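Local coordinates for protein betaine aldehyde dehydrogenase (Staphylococcus aureus subsp. aureus COL, PDB 4QTO) that catalyses the NAD-dependent oxidation of betaine aldehyde to glycine betaine as a tetrameric enzyme of the aldehyde dehydrogenase family, at residues A[398-403]-A[420-425]; A[46-51]-A[64-69]; A[248-253]-A[272-277]; A[460-465]-A[481-486]. All coordinates share one frame; numbering follows the deposited sequence.

Contact 1: A[398-403]-A[420-425]; sequences PTVITN and VTVEGF
Strands 399-402 and 420-425 run side by side in the same direction, their axes 4.7 Å apart at closest approach and 29° from parallel, with Val400 opposite Val420 and Ile401 opposite Thr421. They are the two strands of a beta-alpha-beta unit, joined through helix 409-412, in the seven-stranded mixed sheet that in aldehyde dehydrogenases belongs to the catalytic domain. Three backbone hydrogen bonds zip them together: Val420 N to Thr399 O, Ile401 N to Val420 O at 2.8 Å, and Val422 N to Ile401 O, the last clearly bent at its hydrogen (136°).

The valines make one face of this pair. Val400 and Val420 stand shoulder to shoulder, and their CG2 methyls meet. With CG1 anti to the backbone N (chi1 180°), Val400 also reaches obliquely across to Val422, CG1 to CG2 at 3.9 Å. Helix 323-337 packs on this side through Val337 and Glu330. On the other face Ile401 and Thr421 touch more lightly: the Thr421 methyl CG2 lies 4.1 Å from Ile401 CB, while its hydroxyl is turned to a weak bond with Ser317 O. Where the strands part, water takes over from direct pairing, accepting from Asn403 N at 2.9 Å and probably donating to Val422 O, 2.8 Å away.

Contact 2: A[46-51]-A[64-69]; sequences NKNTRD and VSEGTK
Asn46, at the open end of a beta hairpin formed by strands 49-54 and 59-65, lays its amide against the Thr68 methyl, ND2 to CG2 at 3.4 Å, the two side chains passing antiparallel. A chi1 of 64° swings that amide back over its own backbone, where OD1 accepts from Asn48 N and closes an Asx turn; the same oxygen is also bonded to Ser44 OG. Thr68 in turn is the N-cap of helix 69-85, so the turn packs on the start of that helix.

Asn48 follows, its side chain running beside that of Glu66, its amide plane steeply inclined to the carboxylate, with ND2 3.6 Å from Glu66 CG. One water ties this end together, accepting from ND2 of both Asn46 and Asn48 and probably donating to Glu66 O. The carbonyl of Asn48 takes the Glu66 N-H from above its plane, at 2.9 Å, and a second water as well.

Thr49 forms the non-hydrogen-bonded pair with Ser65, the side chains diverging, and its CA lies 3.1 Å from Val64 O. Arg50 and Val64 make the hydrogen-bonded pair, each N-H to the other's carbonyl. Beyond its backbone Arg50 bends at chi3 (-68°) and pairs NE and NH2 with the two oxygens of Glu66. Both oxygens are met on their syn sides, though the two flat groups are twisted 38° apart: in this salt bridge Arg50 NE binds Glu66 OE1 at 2.8 Å and Arg50 NH2 binds Glu66 OE2 at 2.9 Å.

Contact 3: A[248-253]-A[272-277]; sequences KEVDLV and NVTNIA. With NA (sodium ion), chain L.
Leu252 and Val253 are joined tightly to Asn275, Ile276 and Ala277, as parallel neighbours in a beta-alpha-beta unit of the Rossmann-type sheet, helix 259-269 making the crossover. Val253 N donates a nearly straight bond to Asn275 O, Ala277 N donates to Val253 O at 2.9 Å, and the CA atoms of Leu252 and Ile276 add CA-H...O contacts to the same two carbonyls. Just ahead of them the Asp251 carbonyl takes ND2 of Asn275 at 2.9 Å, nearly in line and within the amide plane. Leu252 crosses Asn275 at about a right angle, setting CD1 3.7 Å from Asn275 CB. On the other face of the sheet Val253 CG2 meets the Thr274 methyl at 4.0 Å; that methyl, anti to the backbone N (chi1 -56° for OG1), also reaches the backbone of Val250 and Asp251.

Toward the start of both segments the packing gives way to water. Lys248 does little more than brush Asn272 with its CB before its chain leads off, and a water bridges Val250 O, at 2.8 Å, to Thr274 OG1. Asp251 turns its carboxylate from the contact to Arg80.

Val273, the positive-phi residue of the Schellman motif that ends helix 259-269, offers its carbonyl to a sodium ion at 2.3 Å. Two waters and the carbonyls of Lys484 and Gly487 of the second subunit complete the five ligands. Since every protein ligand is a neutral carbonyl oxygen, the ion joins the subunits by ion-dipole attraction, drawing together oxygens that would otherwise probably repel one another.

Contact 4: A[460-465]-A[481-486]; sequences KLKLGT and GGYKQS. With NA (sodium ion), chain E.
Tyr483, in the loop 481-486, lays one face of its ring on the backbone of Lys462 and Leu463 in the loop 460-465; the two loops run in nearly opposite directions at the subunit interface. Leu463 N stands 3.7 Å above the ring centre and the Lys462 carbonyl carbon lies nearer the rim, while Leu463 O comes to 3.2 Å from Tyr483 CE1. A chi1 of -72°, with CG anti to the carbonyl carbon, carries the ring across to the other loop; its hydroxyl then goes on to Glu169 of the second subunit.

Lys462 is the centre of an inverse gamma turn. Its CB touches Tyr483 CD2 at 3.7 Å, but the rest of the chain leads away to a salt bridge between NZ and Glu84 of the second subunit. Lys462 O lies 2.7 Å from a water, probably its donor, that accepts from Lys484 NZ, an ammonium also bonded to Ser438 O.

Gly464 contributes backbone alone: its CA approaches Gly481 O at 3.2 Å in an almost straight CA-H...O contact (164°). Close by, a second water links Thr465 OG1, at 2.7 Å, with Gly481 N.

No direct hydrogen bond joins the two loops; ring-on-backbone packing and bridging waters make the contact, and both loops also bond to the Gly441 backbone. Lys484 O binds a sodium ion at 2.3 Å together with Gly487 O, Val273 O of the second subunit and two waters. This is consistent with a part in subunit assembly: the Lys484 carbonyl ligates the shared ion, while Lys462 NZ and Tyr483 OH each reach a carboxylate across the interface.

From the N terminus the contacts follow in series, none nesting in or crossing another. Contact 2 closes the hairpin 49-54/59-65 and leads into helix 69-85. Contact 3 closes a beta-alpha-beta unit of the Rossmann-type sheet, its nearest atoms about 11 Å from contact 2. Contact 1 does the same in the seven-stranded sheet, about 40 Å from contact 3 between centres and across the chain's centre from it. Contact 4 comes last, bringing together the loops flanking strand 465-468, one of the two edge strands of that sheet within the chain. Contacts 3 and 4 do not touch in one chain, yet sodium sites joining Val273 to Lys484 of the second subunit link them across the interface.

Contact 1: A[398-403]-A[420-425]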
loop_
_atom_site.group_PDB
_atom_site.type_symbol
_atom_site.label_atom_id
_atom_site.label_comp_id
_atom_site.label_asym_id
_atom_site.label_seq_id
_atom_site.Cartn_x
_atom_site.Cartn_y
_atom_site.Cartn_z
ATOM N N PRO A 398 -1.463 46.577 -1.332
ATOM C CA PRO A 398 -2.247 45.488 -0.737
ATOM C C PRO A 398 -3.634 46.031 -0.457
ATOM O O PRO A 398 -3.801 47.164 0.058
ATOM C CB PRO A 398 -1.473 45.100 0.515
ATOM C CG PRO A 398 -0.606 46.274 0.806
ATOM C CD PRO A 398 -0.292 46.928 -0.523
ATOM N N THR A 399 -4.632 45.219 -0.787
ATOM C CA THR A 399 -6.005 45.680 -0.831
ATOM C C THR A 399 -6.963 44.780 -0.074
ATOM O O THR A 399 -6.818 43.544 -0.101
ATOM C CB THR A 399 -6.418 45.702 -2.323
ATOM O OG1 THR A 399 -5.501 46.527 -3.069
ATOM C CG2 THR A 399 -7.829 46.183 -2.541
ATOM N N VAL A 400 -7.936 45.388 0.613
ATOM C CA VAL A 400 -8.995 44.643 1.301
ATOM C C VAL A 400 -10.336 45.159 0.742
ATOM O O VAL A 400 -10.590 46.372 0.714
ATOM C CB VAL A 400 -9.007 44.860 2.824
ATOM C CG1 VAL A 400 -10.137 44.055 3.468
ATOM C CG2 VAL A 400 -7.660 44.485 3.428
ATOM N N ILE A 401 -11.162 44.222 0.285
ATOM C CA ILE A 401 -12.483 44.531 -0.252
ATOM C C ILE A 401 -13.536 43.991 0.724
ATOM O O ILE A 401 -13.529 42.816 1.065
ATOM C CB ILE A 401 -12.659 43.942 -1.666
ATOM C CG1 ILE A 401 -11.592 44.555 -2.599
ATOM C CG2 ILE A 401 -14.056 44.219 -2.191
ATOM C CD1 ILE A 401 -11.619 44.069 -4.042
ATOM N N THR A 402 -14.442 44.867 1.146
ATOM C CA THR A 402 -15.490 44.541 2.107
ATOM C C THR A 402 -16.891 44.766 1.533
ATOM O O THR A 402 -17.050 45.229 0.405
ATOM C CB THR A 402 -15.336 45.388 3.379
ATOM O OG1 THR A 402 -15.408 46.775 3.045
ATOM C CG2 THR A 402 -14.013 45.108 4.073
ATOM N N ASN A 403 -17.911 44.420 2.323
ATOM C CA ASN A 403 -19.312 44.639 1.893
ATOM C C ASN A 403 -19.566 43.908 0.553
ATOM O O ASN A 403 -20.117 44.479 -0.399
ATOM C CB ASN A 403 -19.652 46.128 1.791
ATOM C CG ASN A 403 -21.153 46.392 1.791
ATOM O OD1 ASN A 403 -21.928 45.611 2.326
ATOM N ND2 ASN A 403 -21.562 47.527 1.214
ATOM N N VAL A 420 -7.728 40.750 -1.081
ATOM C CA VAL A 420 -8.622 39.809 -0.397
ATOM C C VAL A 420 -10.010 40.416 -0.309
ATOM O O VAL A 420 -10.165 41.635 -0.295
ATOM C CB VAL A 420 -8.152 39.445 1.031
ATOM C CG1 VAL A 420 -6.715 38.930 1.003
ATOM C CG2 VAL A 420 -8.249 40.615 1.993
ATOM N N THR A 421 -11.027 39.550 -0.294
ATOM C CA THR A 421 -12.411 39.953 -0.036
ATOM C C THR A 421 -12.760 39.414 1.349
ATOM O O THR A 421 -12.159 38.420 1.794
ATOM C CB THR A 421 -13.428 39.369 -1.052
ATOM O OG1 THR A 421 -13.280 37.937 -1.142
ATOM C CG2 THR A 421 -13.232 39.975 -2.412
ATOM N N VAL A 422 -13.716 40.038 2.009
ATOM C CA VAL A 422 -14.172 39.615 3.319
ATOM C C VAL A 422 -15.692 39.456 3.289
ATOM O O VAL A 422 -16.413 40.424 2.978
ATOM C CB VAL A 422 -13.783 40.618 4.442
ATOM C CG1 VAL A 422 -14.173 40.064 5.807
ATOM C CG2 VAL A 422 -12.270 40.891 4.432
ATOM N N GLU A 423 -16.171 38.273 3.652
ATOM C CA GLU A 423 -17.593 37.971 3.743
ATOM C C GLU A 423 -17.860 37.467 5.133
ATOM O O GLU A 423 -17.002 36.785 5.718
ATOM C CB GLU A 423 -18.000 36.833 2.801
ATOM C CG GLU A 423 -18.056 37.189 1.324
ATOM C CD GLU A 423 -17.978 35.932 0.474
ATOM O OE1 GLU A 423 -19.024 35.361 0.115
ATOM O OE2 GLU A 423 -16.840 35.442 0.303
ATOM N N GLY A 424 -19.052 37.736 5.639
ATOM C CA GLY A 424 -19.420 37.215 6.943
ATOM C C GLY A 424 -20.244 35.939 6.835
ATOM O O GLY A 424 -20.891 35.686 5.799
ATOM N N PHE A 425 -20.227 35.128 7.892
ATOM C CA PHE A 425 -21.088 33.944 7.972
ATOM C C PHE A 425 -21.647 33.839 9.390
ATOM O O PHE A 425 -20.998 34.250 10.359
ATOM C CB PHE A 425 -20.396 32.658 7.580
ATOM C CG PHE A 425 -19.289 32.232 8.503
ATOM C CD1 PHE A 425 -19.580 31.489 9.648
ATOM C CD2 PHE A 425 -17.968 32.551 8.237
ATOM C CE1 PHE A 425 -18.565 31.081 10.499
ATOM C CE2 PHE A 425 -16.953 32.131 9.071
ATOM C CZ PHE A 425 -17.254 31.395 10.203
HETATM O O HOH W 1 -17.160 42.673 4.489
#

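Contact 2: A[46-51]-A[64-69]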
loop_
_atom_site.group_PDB
_atom_site.type_symbol
_atom_site.label_atom_id
_atom_site.label_comp_id
_atom_site.label_asym_id
_atom_site.label_seq_id
_atom_site.Cartn_x
_atom_site.Cartn_y
_atom_site.Cartn_z
ATOM N N ASN A 46 14.537 30.236 -35.894
ATOM C CA ASN A 46 14.436 31.483 -36.659
ATOM C C ASN A 46 15.211 32.670 -36.047
ATOM O O ASN A 46 15.036 33.818 -36.476
ATOM C CB ASN A 46 12.966 31.885 -36.838
ATOM C CG ASN A 46 12.266 32.194 -35.517
ATOM O OD1 ASN A 46 12.902 32.290 -34.460
ATOM N ND2 ASN A 46 10.946 32.360 -35.566
ATOM N N LYS A 47 16.068 32.371 -35.072
ATOM C CA LYS A 47 16.896 33.349 -34.358
ATOM C C LYS A 47 16.091 34.410 -33.592
ATOM O O LYS A 47 16.625 35.428 -33.171
ATOM C CB LYS A 47 17.905 34.006 -35.302
ATOM C CG LYS A 47 19.021 33.100 -35.755
ATOM C CD LYS A 47 20.068 33.898 -36.525
ATOM C CE LYS A 47 21.368 33.135 -36.744
ATOM N NZ LYS A 47 22.216 33.046 -35.523
ATOM N N ASN A 48 14.813 34.152 -33.350
ATOM C CA ASN A 48 14.006 35.081 -32.590
ATOM C C ASN A 48 14.435 35.024 -31.119
ATOM O O ASN A 48 14.946 33.993 -30.626
ATOM C CB ASN A 48 12.558 34.706 -32.732
ATOM C CG ASN A 48 11.614 35.820 -32.335
ATOM O OD1 ASN A 48 12.002 36.982 -32.182
ATOM N ND2 ASN A 48 10.344 35.465 -32.209
ATOM N N THR A 49 14.235 36.146 -30.439
ATOM C CA THR A 49 14.598 36.297 -29.035
ATOM C C THR A 49 13.539 37.063 -28.281
ATOM O O THR A 49 12.660 37.693 -28.882
ATOM C CB THR A 49 15.952 37.052 -28.878
ATOM O OG1 THR A 49 15.875 38.370 -29.451
ATOM C CG2 THR A 49 17.100 36.285 -29.514
ATOM N N ARG A 50 13.677 37.053 -26.963
ATOM C CA ARG A 50 12.784 37.729 -26.048
ATOM C C ARG A 50 13.581 38.355 -24.925
ATOM O O ARG A 50 14.486 37.741 -24.376
ATOM C CB ARG A 50 11.787 36.715 -25.462
ATOM C CG ARG A 50 10.950 37.280 -24.331
ATOM C CD ARG A 50 10.048 36.201 -23.754
ATOM N NE ARG A 50 9.018 35.812 -24.725
ATOM C CZ ARG A 50 7.828 36.346 -24.812
ATOM N NH1 ARG A 50 7.466 37.275 -23.930
ATOM N NH2 ARG A 50 7.000 35.922 -25.742
ATOM N N ASP A 51 13.269 39.614 -24.627
ATOM C CA ASP A 51 13.881 40.330 -23.512
ATOM C C ASP A 51 13.071 40.048 -22.233
ATOM O O ASP A 51 11.826 40.140 -22.226
ATOM C CB ASP A 51 13.900 41.833 -23.770
ATOM C CG ASP A 51 14.890 42.242 -24.838
ATOM O OD1 ASP A 51 15.729 41.444 -25.290
ATOM O OD2 ASP A 51 14.832 43.414 -25.229
ATOM N N VAL A 64 16.777 35.922 -24.163
ATOM C CA VAL A 64 16.820 34.495 -24.422
ATOM C C VAL A 64 16.207 34.135 -25.784
ATOM O O VAL A 64 15.462 34.922 -26.390
ATOM C CB VAL A 64 16.064 33.693 -23.325
ATOM C CG1 VAL A 64 16.682 33.963 -21.960
ATOM C CG2 VAL A 64 14.589 34.050 -23.335
ATOM N N SER A 65 16.530 32.936 -26.253
ATOM C CA SER A 65 15.929 32.427 -27.482
ATOM C C SER A 65 14.420 32.307 -27.343
ATOM O O SER A 65 13.903 31.991 -26.265
ATOM C CB SER A 65 16.446 31.041 -27.810
ATOM O OG SER A 65 17.830 31.084 -28.086
ATOM N N GLU A 66 13.707 32.584 -28.436
ATOM C CA GLU A 66 12.228 32.466 -28.502
ATOM C C GLU A 66 11.996 31.386 -29.593
ATOM O O GLU A 66 12.025 31.663 -30.807
ATOM C CB GLU A 66 11.613 33.782 -28.893
ATOM C CG GLU A 66 10.095 33.771 -29.031
ATOM C CD GLU A 66 9.357 33.927 -27.710
ATOM O OE1 GLU A 66 9.959 33.952 -26.623
ATOM O OE2 GLU A 66 8.125 34.156 -27.805
ATOM N N GLY A 67 11.826 30.157 -29.135
ATOM C CA GLY A 67 11.732 28.989 -30.002
ATOM C C GLY A 67 10.506 28.906 -30.889
ATOM O O GLY A 67 9.497 29.574 -30.641
ATOM N N THR A 68 10.612 28.067 -31.915
ATOM C CA THR A 68 9.534 27.861 -32.848
ATOM C C THR A 68 8.799 26.542 -32.603
ATOM O O THR A 68 9.257 25.645 -31.874
ATOM C CB THR A 68 10.047 27.821 -34.291
ATOM O OG1 THR A 68 10.849 26.646 -34.494
ATOM C CG2 THR A 68 10.860 29.050 -34.601
ATOM N N LYS A 69 7.653 26.391 -33.258
ATOM C CA LYS A 69 6.904 25.150 -33.089
ATOM C C LYS A 69 7.699 23.971 -33.651
ATOM O O LYS A 69 7.551 22.840 -33.152
ATOM C CB LYS A 69 5.513 25.254 -33.718
ATOM C CG LYS A 69 5.479 25.310 -35.205
ATOM C CD LYS A 69 4.009 25.440 -35.644
ATOM C CE LYS A 69 3.842 25.360 -37.156
ATOM N NZ LYS A 69 4.578 26.427 -37.880
HETATM O O HOH W 2 9.787 32.481 -32.505
HETATM O O HOH W 3 17.285 32.441 -30.910
#

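Contact 3: A[248-253]-A[272-277]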
loop_
_atom_site.group_PDB
_atom_site.type_symbol
_atom_site.label_atom_id
_atom_site.label_comp_id
_atom_site.label_asym_id
_atom_site.label_seq_id
_atom_site.Cartn_x
_atom_site.Cartn_y
_atom_site.Cartn_z
ATOM N N LYS A 248 1.209 13.771 -31.265
ATOM C CA LYS A 248 0.858 12.370 -31.102
ATOM C C LYS A 248 1.846 11.534 -30.300
ATOM O O LYS A 248 1.483 10.486 -29.773
ATOM C CB LYS A 248 0.631 11.696 -32.471
ATOM C CG LYS A 248 1.878 11.519 -33.293
ATOM C CD LYS A 248 1.544 10.758 -34.589
ATOM C CE LYS A 248 2.810 10.164 -35.182
ATOM N NZ LYS A 248 2.589 9.432 -36.466
ATOM N N GLU A 249 3.085 12.004 -30.197
ATOM C CA GLU A 249 4.124 11.246 -29.460
ATOM C C GLU A 249 4.179 11.558 -27.973
ATOM O O GLU A 249 5.029 11.002 -27.261
ATOM C CB GLU A 249 5.511 11.455 -30.070
ATOM C CG GLU A 249 5.622 10.905 -31.474
ATOM C CD GLU A 249 5.359 9.411 -31.567
ATOM O OE1 GLU A 249 5.549 8.657 -30.585
ATOM O OE2 GLU A 249 4.992 8.974 -32.679
ATOM N N VAL A 250 3.285 12.398 -27.481
ATOM C CA VAL A 250 3.237 12.740 -26.058
ATOM C C VAL A 250 2.253 11.815 -25.326
ATOM O O VAL A 250 1.151 11.583 -25.823
ATOM C CB VAL A 250 2.818 14.201 -25.865
ATOM C CG1 VAL A 250 2.667 14.554 -24.389
ATOM C CG2 VAL A 250 3.838 15.127 -26.508
ATOM N N ASP A 251 2.661 11.295 -24.158
ATOM C CA ASP A 251 1.818 10.413 -23.332
ATOM C C ASP A 251 1.130 11.127 -22.154
ATOM O O ASP A 251 0.112 10.660 -21.664
ATOM C CB ASP A 251 2.648 9.241 -22.828
ATOM C CG ASP A 251 3.168 8.380 -23.966
ATOM O OD1 ASP A 251 2.348 7.796 -24.735
ATOM O OD2 ASP A 251 4.419 8.347 -24.148
ATOM N N LEU A 252 1.707 12.251 -21.701
ATOM C CA LEU A 252 1.132 13.050 -20.616
ATOM C C LEU A 252 1.494 14.504 -20.846
ATOM O O LEU A 252 2.660 14.821 -21.113
ATOM C CB LEU A 252 1.710 12.630 -19.253
ATOM C CG LEU A 252 1.389 13.520 -18.036
ATOM C CD1 LEU A 252 -0.065 13.434 -17.650
ATOM C CD2 LEU A 252 2.284 13.163 -16.863
ATOM N N VAL A 253 0.492 15.367 -20.727
ATOM C CA VAL A 253 0.687 16.821 -20.754
ATOM C C VAL A 253 0.412 17.291 -19.321
ATOM O O VAL A 253 -0.679 17.057 -18.778
ATOM C CB VAL A 253 -0.304 17.518 -21.697
ATOM C CG1 VAL A 253 -0.073 19.038 -21.647
ATOM C CG2 VAL A 253 -0.166 16.970 -23.084
ATOM N N ASN A 272 -5.359 13.305 -29.225
ATOM C CA ASN A 272 -4.644 12.049 -29.164
ATOM C C ASN A 272 -4.991 11.247 -27.897
ATOM O O ASN A 272 -4.282 10.292 -27.555
ATOM C CB ASN A 272 -3.146 12.295 -29.260
ATOM C CG ASN A 272 -2.752 12.901 -30.587
ATOM O OD1 ASN A 272 -2.416 14.080 -30.671
ATOM N ND2 ASN A 272 -2.857 12.138 -31.621
ATOM N N VAL A 273 -6.093 11.598 -27.245
ATOM C CA VAL A 273 -6.542 10.920 -26.027
ATOM C C VAL A 273 -5.382 10.877 -25.033
ATOM O O VAL A 273 -5.134 9.874 -24.321
ATOM C CB VAL A 273 -7.045 9.493 -26.301
ATOM C CG1 VAL A 273 -7.963 9.058 -25.177
ATOM C CG2 VAL A 273 -7.800 9.398 -27.612
ATOM N N THR A 274 -4.709 12.004 -24.886
ATOM C CA THR A 274 -3.525 12.081 -24.041
ATOM C C THR A 274 -3.838 12.401 -22.586
ATOM O O THR A 274 -4.661 13.242 -22.300
ATOM C CB THR A 274 -2.587 13.147 -24.612
ATOM O OG1 THR A 274 -2.283 12.847 -25.979
ATOM C CG2 THR A 274 -1.293 13.237 -23.828
ATOM N N ASN A 275 -3.191 11.694 -21.662
ATOM C CA ASN A 275 -3.375 11.962 -20.249
ATOM C C ASN A 275 -3.088 13.435 -19.961
ATOM O O ASN A 275 -2.154 14.007 -20.542
ATOM C CB ASN A 275 -2.360 11.157 -19.418
ATOM C CG ASN A 275 -2.590 9.659 -19.457
ATOM O OD1 ASN A 275 -3.539 9.139 -18.834
ATOM N ND2 ASN A 275 -1.692 8.941 -20.123
ATOM N N ILE A 276 -3.894 14.056 -19.108
ATOM C CA ILE A 276 -3.599 15.428 -18.697
ATOM C C ILE A 276 -3.577 15.546 -17.186
ATOM O O ILE A 276 -4.313 14.864 -16.454
ATOM C CB ILE A 276 -4.475 16.556 -19.260
ATOM C CG1 ILE A 276 -5.872 16.594 -18.634
ATOM C CG2 ILE A 276 -4.482 16.533 -20.777
ATOM C CD1 ILE A 276 -6.803 15.479 -19.053
ATOM N N ALA A 277 -2.688 16.420 -16.751
ATOM C CA ALA A 277 -2.542 16.773 -15.328
ATOM C C ALA A 277 -2.566 18.308 -15.367
ATOM O O ALA A 277 -1.804 18.919 -16.122
ATOM C CB ALA A 277 -1.263 16.261 -14.708
HETATM NA NA NA L . -4.222 7.905 -23.564
HETATM O O HOH W 4 -1.264 10.149 -26.003
HETATM O O HOH W 5 -2.043 8.742 -23.625
HETATM O O HOH W 6 -3.362 6.440 -21.871
#

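Contact 4: A[460-465]-A[481-486]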
loop_
_atom_site.group_PDB
_atom_site.type_symbol
_atom_site.label_atom_id
_atom_site.label_comp_id
_atom_site.label_asym_id
_atom_site.label_seq_id
_atom_site.Cartn_x
_atom_site.Cartn_y
_atom_site.Cartn_z
ATOM N N LYS A 460 -15.894 18.663 5.253
ATOM C CA LYS A 460 -16.940 19.095 4.331
ATOM C C LYS A 460 -16.500 20.064 3.226
ATOM O O LYS A 460 -17.270 20.296 2.281
ATOM C CB LYS A 460 -18.120 19.690 5.102
ATOM C CG LYS A 460 -18.866 18.640 5.932
ATOM C CD LYS A 460 -20.243 19.152 6.325
ATOM C CE LYS A 460 -21.152 18.055 6.865
ATOM N NZ LYS A 460 -20.703 17.594 8.204
ATOM N N LEU A 461 -15.278 20.605 3.313
ATOM C CA LEU A 461 -14.780 21.515 2.281
ATOM C C LEU A 461 -14.301 20.742 1.078
ATOM O O LEU A 461 -13.515 19.785 1.214
ATOM C CB LEU A 461 -13.648 22.372 2.822
ATOM C CG LEU A 461 -14.026 23.276 3.986
ATOM C CD1 LEU A 461 -12.804 24.043 4.484
ATOM C CD2 LEU A 461 -15.127 24.259 3.578
ATOM N N LYS A 462 -14.747 21.141 -0.109
ATOM C CA LYS A 462 -14.326 20.477 -1.365
ATOM C C LYS A 462 -13.037 21.097 -1.878
ATOM O O LYS A 462 -13.032 21.905 -2.845
ATOM C CB LYS A 462 -15.449 20.526 -2.387
ATOM C CG LYS A 462 -16.676 19.772 -1.895
ATOM C CD LYS A 462 -17.874 20.160 -2.746
ATOM C CE LYS A 462 -19.195 19.715 -2.140
ATOM N NZ LYS A 462 -19.247 18.242 -2.085
ATOM N N LEU A 463 -11.945 20.718 -1.210
ATOM C CA LEU A 463 -10.621 21.288 -1.456
ATOM C C LEU A 463 -9.555 20.219 -1.366
ATOM O O LEU A 463 -9.664 19.331 -0.504
ATOM C CB LEU A 463 -10.297 22.326 -0.343
ATOM C CG LEU A 463 -11.253 23.506 -0.192
ATOM C CD1 LEU A 463 -10.945 24.287 1.079
ATOM C CD2 LEU A 463 -11.187 24.389 -1.428
ATOM N N GLY A 464 -8.525 20.306 -2.205
ATOM C CA GLY A 464 -7.437 19.312 -2.182
ATOM C C GLY A 464 -6.581 19.349 -0.936
ATOM O O GLY A 464 -5.984 18.333 -0.546
ATOM N N THR A 465 -6.459 20.522 -0.330
ATOM C CA THR A 465 -5.703 20.687 0.928
ATOM C C THR A 465 -6.478 21.589 1.857
ATOM O O THR A 465 -6.955 22.647 1.450
ATOM C CB THR A 465 -4.303 21.318 0.660
ATOM O OG1 THR A 465 -3.558 20.486 -0.250
ATOM C CG2 THR A 465 -3.515 21.502 1.942
ATOM N N GLY A 481 -3.373 19.411 -5.167
ATOM C CA GLY A 481 -4.136 19.555 -6.398
ATOM C C GLY A 481 -5.565 19.931 -6.130
ATOM O O GLY A 481 -5.984 20.029 -4.975
ATOM N N GLY A 482 -6.325 20.124 -7.194
ATOM C CA GLY A 482 -7.643 20.656 -6.973
ATOM C C GLY A 482 -8.848 19.868 -7.345
ATOM O O GLY A 482 -8.797 19.038 -8.259
ATOM N N TYR A 483 -9.884 20.048 -6.538
ATOM C CA TYR A 483 -11.221 19.587 -6.902
ATOM C C TYR A 483 -11.762 20.546 -7.955
ATOM O O TYR A 483 -11.270 21.683 -8.123
ATOM C CB TYR A 483 -12.180 19.627 -5.692
ATOM C CG TYR A 483 -12.053 18.631 -4.551
ATOM C CD1 TYR A 483 -10.825 18.314 -3.960
ATOM C CD2 TYR A 483 -13.200 18.032 -4.022
ATOM C CE1 TYR A 483 -10.733 17.443 -2.876
ATOM C CE2 TYR A 483 -13.118 17.161 -2.931
ATOM C CZ TYR A 483 -11.883 16.886 -2.363
ATOM O OH TYR A 483 -11.765 16.038 -1.263
ATOM N N LYS A 484 -12.804 20.124 -8.669
ATOM C CA LYS A 484 -13.546 21.013 -9.539
ATOM C C LYS A 484 -12.660 21.713 -10.563
ATOM O O LYS A 484 -11.846 21.040 -11.211
ATOM C CB LYS A 484 -14.396 21.955 -8.642
ATOM C CG LYS A 484 -15.410 21.202 -7.758
ATOM C CD LYS A 484 -15.801 21.953 -6.476
ATOM C CE LYS A 484 -16.383 23.316 -6.771
ATOM N NZ LYS A 484 -16.689 24.053 -5.493
ATOM N N GLN A 485 -12.809 23.031 -10.774
ATOM C CA GLN A 485 -12.083 23.681 -11.844
ATOM C C GLN A 485 -10.652 24.064 -11.464
ATOM O O GLN A 485 -9.955 24.687 -12.265
ATOM C CB GLN A 485 -12.837 24.843 -12.459
ATOM C CG GLN A 485 -14.239 24.458 -12.960
ATOM C CD GLN A 485 -14.798 25.413 -13.997
ATOM O OE1 GLN A 485 -14.083 25.924 -14.822
ATOM N NE2 GLN A 485 -16.087 25.641 -13.945
ATOM N N SER A 486 -10.213 23.663 -10.277
ATOM C CA SER A 486 -8.830 23.927 -9.885
ATOM C C SER A 486 -7.839 22.970 -10.532
ATOM O O SER A 486 -6.636 23.191 -10.448
ATOM C CB SER A 486 -8.662 23.966 -8.378
ATOM O OG SER A 486 -9.191 25.194 -7.876
HETATM NA NA NA E . -11.350 18.899 -11.945
HETATM O O HOH W 7 -14.807 23.828 -3.497
HETATM O O HOH W 8 -4.122 21.304 -2.798
HETATM O O HOH W 9 -10.584 17.628 -10.021
HETATM O O HOH W 10 -13.487 17.771 -11.633
#